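Local coordinates for protein fructosyl amine:oxygen oxidoreductase (Neosartorya fumigata, PDB 4WCT) that probably oxidises fructosyl amines (Amadori products) with molecular oxygen by means of its bound flavin-adenine dinucleotide, thereby acting as a deglycating enzyme, at residues A390-M393 and P394-G398; F91-F94 and T95-A98. One frame throughout, in Å; residues are numbered along the deposited sequence. Where two conformers were deposited one is given.

Interaction 1: residues A390-M393 and P394-G398. With FAD (flavin-adenine dinucleotide), chain C.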
loop_
_atom_site.group_PDB
_atom_site.type_symbol
_atom_site.label_atom_id
_atom_site.label_comp_id
_atom_site.label_asym_id
_atom_site.label_seq_id
_atom_site.Cartn_x
_atom_site.Cartn_y
_atom_site.Cartn_z
ATOM N N ALA A 390 3.202 -1.480 0.655
ATOM C CA ALA A 390 3.332 -2.801 0.060
ATOM C C ALA A 390 4.795 -3.181 -0.148
ATOM O O ALA A 390 5.208 -4.333 0.121
ATOM C CB ALA A 390 2.567 -2.902 -1.263
ATOM N N MET A 391 5.610 -2.215 -0.541
ATOM C CA MET A 391 7.034 -2.457 -0.725
ATOM C C MET A 391 7.760 -2.784 0.580
ATOM O O MET A 391 8.868 -3.352 0.554
ATOM C CB MET A 391 7.716 -1.288 -1.435
ATOM C CG MET A 391 7.873 -0.069 -0.566
ATOM S SD MET A 391 8.657 1.343 -1.370
ATOM C CE MET A 391 7.326 1.957 -2.383
ATOM N N GLN A 392 7.114 -2.523 1.708
ATOM C CA GLN A 392 7.666 -2.812 3.019
ATOM C C GLN A 392 7.437 -4.279 3.446
ATOM O O GLN A 392 7.917 -4.670 4.509
ATOM C CB GLN A 392 7.000 -1.928 4.098
ATOM C CG GLN A 392 6.859 -0.436 3.751
ATOM C CD GLN A 392 8.178 0.245 3.411
ATOM O OE1 GLN A 392 9.256 -0.189 3.848
ATOM N NE2 GLN A 392 8.097 1.334 2.630
ATOM N N MET A 393 6.734 -5.067 2.635
ATOM C CA MET A 393 6.251 -6.387 3.051
ATOM C C MET A 393 7.295 -7.275 3.729
ATOM O O MET A 393 6.974 -7.934 4.709
ATOM C CB MET A 393 5.619 -7.150 1.896
ATOM C CG MET A 393 4.769 -8.324 2.353
ATOM S SD MET A 393 4.244 -9.389 0.994
ATOM C CE MET A 393 3.230 -8.236 0.083
ATOM N N PRO A 394 8.526 -7.360 3.168
ATOM C CA PRO A 394 9.454 -8.363 3.722
ATOM C C PRO A 394 9.876 -8.040 5.165
ATOM O O PRO A 394 10.164 -8.968 5.927
ATOM C CB PRO A 394 10.670 -8.270 2.806
ATOM C CG PRO A 394 10.166 -7.654 1.542
ATOM C CD PRO A 394 9.100 -6.683 1.997
ATOM N N THR A 395 9.908 -6.763 5.528
ATOM C CA THR A 395 10.571 -6.296 6.738
ATOM C C THR A 395 9.631 -5.602 7.706
ATOM O O THR A 395 9.969 -5.418 8.856
ATOM C CB THR A 395 11.729 -5.324 6.383
ATOM O OG1 THR A 395 11.317 -4.464 5.287
ATOM C CG2 THR A 395 12.939 -6.109 5.976
ATOM N N ILE A 396 8.440 -5.221 7.242
ATOM C CA ILE A 396 7.559 -4.437 8.113
ATOM C C ILE A 396 7.140 -5.225 9.371
ATOM O O ILE A 396 7.101 -4.673 10.480
ATOM C CB ILE A 396 6.334 -3.902 7.346
ATOM C CG1 ILE A 396 5.671 -2.764 8.148
ATOM C CG2 ILE A 396 5.387 -5.036 7.039
ATOM C CD1 ILE A 396 6.409 -1.454 8.088
ATOM N N GLY A 397 6.987 -6.538 9.237
ATOM C CA GLY A 397 6.733 -7.378 10.388
ATOM C C GLY A 397 7.855 -7.366 11.404
ATOM O O GLY A 397 7.607 -7.565 12.591
ATOM N N GLY A 398 9.105 -7.167 10.969
ATOM C CA GLY A 398 10.194 -7.060 11.948
ATOM C C GLY A 398 10.133 -5.768 12.738
ATOM O O GLY A 398 10.458 -5.743 13.923
HETATM P PA FAD C . -3.986 -4.563 3.555
HETATM O O1A FAD C . -2.922 -5.190 2.701
HETATM O O2A FAD C . -5.165 -3.887 2.930
HETATM O O5B FAD C . -4.486 -5.694 4.525
HETATM C C5B FAD C . -5.523 -5.410 5.477
HETATM C C4B FAD C . -6.165 -6.735 5.873
HETATM O O4B FAD C . -7.068 -6.508 7.003
HETATM C C3B FAD C . -6.988 -7.389 4.768
HETATM O O3B FAD C . -6.562 -8.734 4.497
HETATM C C2B FAD C . -8.418 -7.358 5.313
HETATM O O2B FAD C . -9.273 -8.402 4.854
HETATM C C1B FAD C . -8.180 -7.351 6.825
HETATM N N9A FAD C . -9.334 -6.792 7.563
HETATM C C8A FAD C . -10.136 -5.777 7.196
HETATM N N7A FAD C . -11.124 -5.599 8.104
HETATM C C5A FAD C . -10.871 -6.479 9.107
HETATM C C6A FAD C . -11.557 -6.860 10.335
HETATM N N6A FAD C . -12.672 -6.219 10.725
HETATM N N1A FAD C . -11.036 -7.891 11.034
HETATM C C2A FAD C . -9.916 -8.537 10.686
HETATM N N3A FAD C . -9.261 -8.262 9.546
HETATM C C4A FAD C . -9.708 -7.262 8.747
HETATM N N1 FAD C . 2.383 0.567 -1.875
HETATM C C2 FAD C . 3.673 0.442 -2.348
HETATM O O2 FAD C . 4.558 0.222 -1.523
HETATM N N3 FAD C . 3.941 0.439 -3.656
HETATM C C4 FAD C . 2.993 0.705 -4.580
HETATM O O4 FAD C . 3.204 0.728 -5.824
HETATM C C4X FAD C . 1.616 0.875 -4.151
HETATM N N5 FAD C . 0.628 1.121 -5.052
HETATM C C5X FAD C . -0.672 1.027 -4.633
HETATM C C6 FAD C . -1.720 1.036 -5.547
HETATM C C7 FAD C . -3.028 1.046 -5.100
HETATM C C7M FAD C . -4.128 0.984 -6.098
HETATM C C8 FAD C . -3.298 0.977 -3.659
HETATM C C8M FAD C . -4.679 0.938 -3.116
HETATM C C9 FAD C . -2.273 0.862 -2.752
HETATM C C9A FAD C . -0.964 0.939 -3.180
HETATM N N10 FAD C . 0.082 0.918 -2.254
HETATM C C10 FAD C . 1.387 0.786 -2.733
HETATM C "C1'" FAD C . -0.084 0.907 -0.808
HETATM C "C2'" FAD C . -0.051 -0.494 -0.216
HETATM O "O2'" FAD C . -0.915 -1.300 -1.005
HETATM C "C3'" FAD C . -0.542 -0.421 1.236
HETATM O "O3'" FAD C . 0.123 0.649 1.925
HETATM C "C4'" FAD C . -0.324 -1.744 1.976
HETATM O "O4'" FAD C . -0.721 -2.829 1.141
HETATM C "C5'" FAD C . -1.193 -1.728 3.227
HETATM O "O5'" FAD C . -0.965 -2.934 3.954
HETATM P P FAD C . -1.917 -3.298 5.197
HETATM O O1P FAD C . -1.471 -4.640 5.732
HETATM O O2P FAD C . -1.954 -2.081 6.090
HETATM O O3P FAD C . -3.360 -3.459 4.514
HETATM O O HOH W 1 10.558 -1.897 5.689
#
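The carbonyl oxygen Gln392 O is gripped by two successive backbone amides where a loop passes into helix 393-404. The shorter bond comes from Ile396 N, 2.8 Å from Gln392 O and nearly in line with the C=O bond. Thr395 N approaches Gln392 O at 3.1 Å from a different direction, tilted 35° from the carbonyl plane. Alongside these bonds the two side chains meet: Gln392 CB and Ile396 CB lie 3.9 Å apart, and Ile396 CD1 reaches the same Gln392 CB. With CG beside the backbone N (chi1 -46°) and a further bend at the next bond, the glutamine amide folds back beside its own backbone. There Gln392 NE2 bonds Asn388 O, and a water links Gln392 OE1 at 2.8 Å to Thr395 OG1 at 2.7 Å. A type I turn from Ala390 to Met393, closed by Met393 N on Ala390 O, leads into the helix and faces the flavin. Met391 N donates to FAD O2 over 2.8 Å in an almost straight bond (164°), and the methionine chain curls so that Met391 CE also meets FAD O2, at 3.4 Å. Ala390 CB packs on the pyrimidine part of the ring, 3.5 Å from FAD N1. An amide hydrogen bond to O2 would be expected to draw electron density toward that oxygen and so probably helps stabilise negative charge at the N1-C2=O2 end of the reduced flavin.

Interaction 2: residues F91-F94 and T95-A98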
loop_
_atom_site.group_PDB
_atom_site.type_symbol
_atom_site.label_atom_id
_atom_site.label_comp_id
_atom_site.label_asym_id
_atom_site.label_seq_id
_atom_site.Cartn_x
_atom_site.Cartn_y
_atom_site.Cartn_z
ATOM N N PHE A 91 11.791 7.049 6.411
ATOM C CA PHE A 91 11.298 6.301 5.267
ATOM C C PHE A 91 12.427 5.521 4.583
ATOM O O PHE A 91 12.257 4.342 4.240
ATOM C CB PHE A 91 10.561 7.195 4.283
ATOM C CG PHE A 91 9.831 6.431 3.228
ATOM C CD1 PHE A 91 8.687 5.696 3.549
ATOM C CD2 PHE A 91 10.320 6.382 1.939
ATOM C CE1 PHE A 91 8.050 4.927 2.596
ATOM C CE2 PHE A 91 9.628 5.691 0.950
ATOM C CZ PHE A 91 8.523 4.930 1.291
ATOM N N SER A 92 13.582 6.160 4.434
ATOM C CA SER A 92 14.736 5.528 3.804
ATOM C C SER A 92 15.261 4.384 4.652
ATOM O O SER A 92 15.756 3.391 4.116
ATOM C CB SER A 92 15.860 6.532 3.591
ATOM O OG SER A 92 15.563 7.397 2.519
ATOM N N THR A 93 15.111 4.499 5.972
ATOM C CA THR A 93 15.436 3.372 6.867
ATOM C C THR A 93 14.534 2.161 6.611
ATOM O O THR A 93 15.024 1.023 6.437
ATOM C CB THR A 93 15.331 3.793 8.331
ATOM O OG1 THR A 93 16.236 4.874 8.585
ATOM C CG2 THR A 93 15.607 2.617 9.249
ATOM N N PHE A 94 13.236 2.418 6.466
ATOM C CA PHE A 94 12.290 1.349 6.100
ATOM C C PHE A 94 12.645 0.734 4.748
ATOM O O PHE A 94 12.748 -0.489 4.628
ATOM C CB PHE A 94 10.858 1.859 6.073
ATOM C CG PHE A 94 10.258 2.049 7.439
ATOM C CD1 PHE A 94 9.933 0.954 8.224
ATOM C CD2 PHE A 94 9.882 3.295 7.873
ATOM C CE1 PHE A 94 9.287 1.107 9.433
ATOM C CE2 PHE A 94 9.327 3.470 9.128
ATOM C CZ PHE A 94 8.956 2.372 9.883
ATOM N N THR A 95 12.823 1.560 3.726
ATOM C CA THR A 95 13.075 1.014 2.361
ATOM C C THR A 95 14.452 0.384 2.179
ATOM O O THR A 95 14.615 -0.528 1.390
ATOM C CB THR A 95 12.810 2.021 1.233
ATOM O OG1 THR A 95 13.602 3.207 1.372
ATOM C CG2 THR A 95 11.325 2.415 1.235
ATOM N N ARG A 96 15.429 0.852 2.934
ATOM C CA ARG A 96 16.742 0.231 2.909
ATOM C C ARG A 96 16.639 -1.210 3.342
ATOM O O ARG A 96 17.199 -2.122 2.695
ATOM C CB ARG A 96 17.702 0.987 3.839
ATOM C CG ARG A 96 19.153 0.585 3.669
ATOM C CD ARG A 96 20.064 1.296 4.653
ATOM N NE ARG A 96 19.975 2.744 4.500
ATOM C CZ ARG A 96 19.430 3.563 5.398
ATOM N NH1 ARG A 96 19.135 3.141 6.618
ATOM N NH2 ARG A 96 19.365 4.851 5.135
ATOM N N ALA A 97 15.993 -1.415 4.480
ATOM C CA ALA A 97 15.784 -2.762 5.002
ATOM C C ALA A 97 14.960 -3.601 4.029
ATOM O O ALA A 97 15.224 -4.796 3.812
ATOM C CB ALA A 97 15.078 -2.705 6.352
ATOM N N ALA A 98 13.934 -2.992 3.454
ATOM C CA ALA A 98 13.056 -3.730 2.568
ATOM C C ALA A 98 13.834 -4.185 1.347
ATOM O O ALA A 98 13.668 -5.316 0.901
ATOM C CB ALA A 98 11.856 -2.879 2.157
HETATM O O HOH W 2 18.773 4.476 9.224
#
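Thr95 packs back on the preceding turn of its helix through every side-chain atom. Its CB lies 3.8 Å from Phe91 O, the carbonyl that accepts the helical bond from Thr95 N. At the branch, OG1 sits between the backbone N and the carbonyl carbon (chi1 58°), which brings it near the carbonyls of Phe91 and Ser92; both approaches are long and weak, and the stronger partner of OG1 is His76 ND1. The methyl, anti to the carbonyl carbon, points back: Thr95 CG2 rests over one face of the Phe91 ring, 4.0 Å from its centroid and 27° off the normal, a CH-pi contact closest at Phe91 CE2 (3.7 Å). Arg96 also turns back, bending at chi3 (-59°) until one guanidinium face lies over Ser92 O. A water bridges Arg96 NH1 (3.0 Å) to Thr93 OG1 (2.6 Å), while Arg96 NE forms a salt bridge with Glu78. Four successive i+4 to i backbone bonds, from Thr95 N to Phe91 O through Ala98 N to Phe94 O, run beneath these side chains. They define a regular alpha-helix, here part of helix 86-102, whose Phe91 side chain lies about 7 Å from the FAD at the nearest atoms.

How the interactions relate
Following the chain from the N terminus, interaction 2 comes first, as one turn within helix 86-102, and it is complete long before interaction 1 opens after strand 379-383. The two are in series, neither nesting nor crossing, and each spans only neighbouring residues, so any long loop is closed by the packing between them. Their centres are 9 Å apart: Thr395 OG1 meets Ala98 CA at 3.3 Å, and Gln392 OE1 meets Phe94 CB at 3.4 Å. Helix 86-102 is thereby joined to the start of helix 393-404 and the loop leading into it; helix 393-404 also packs on helix 35-46, bringing distant parts of the sequence together around the FAD.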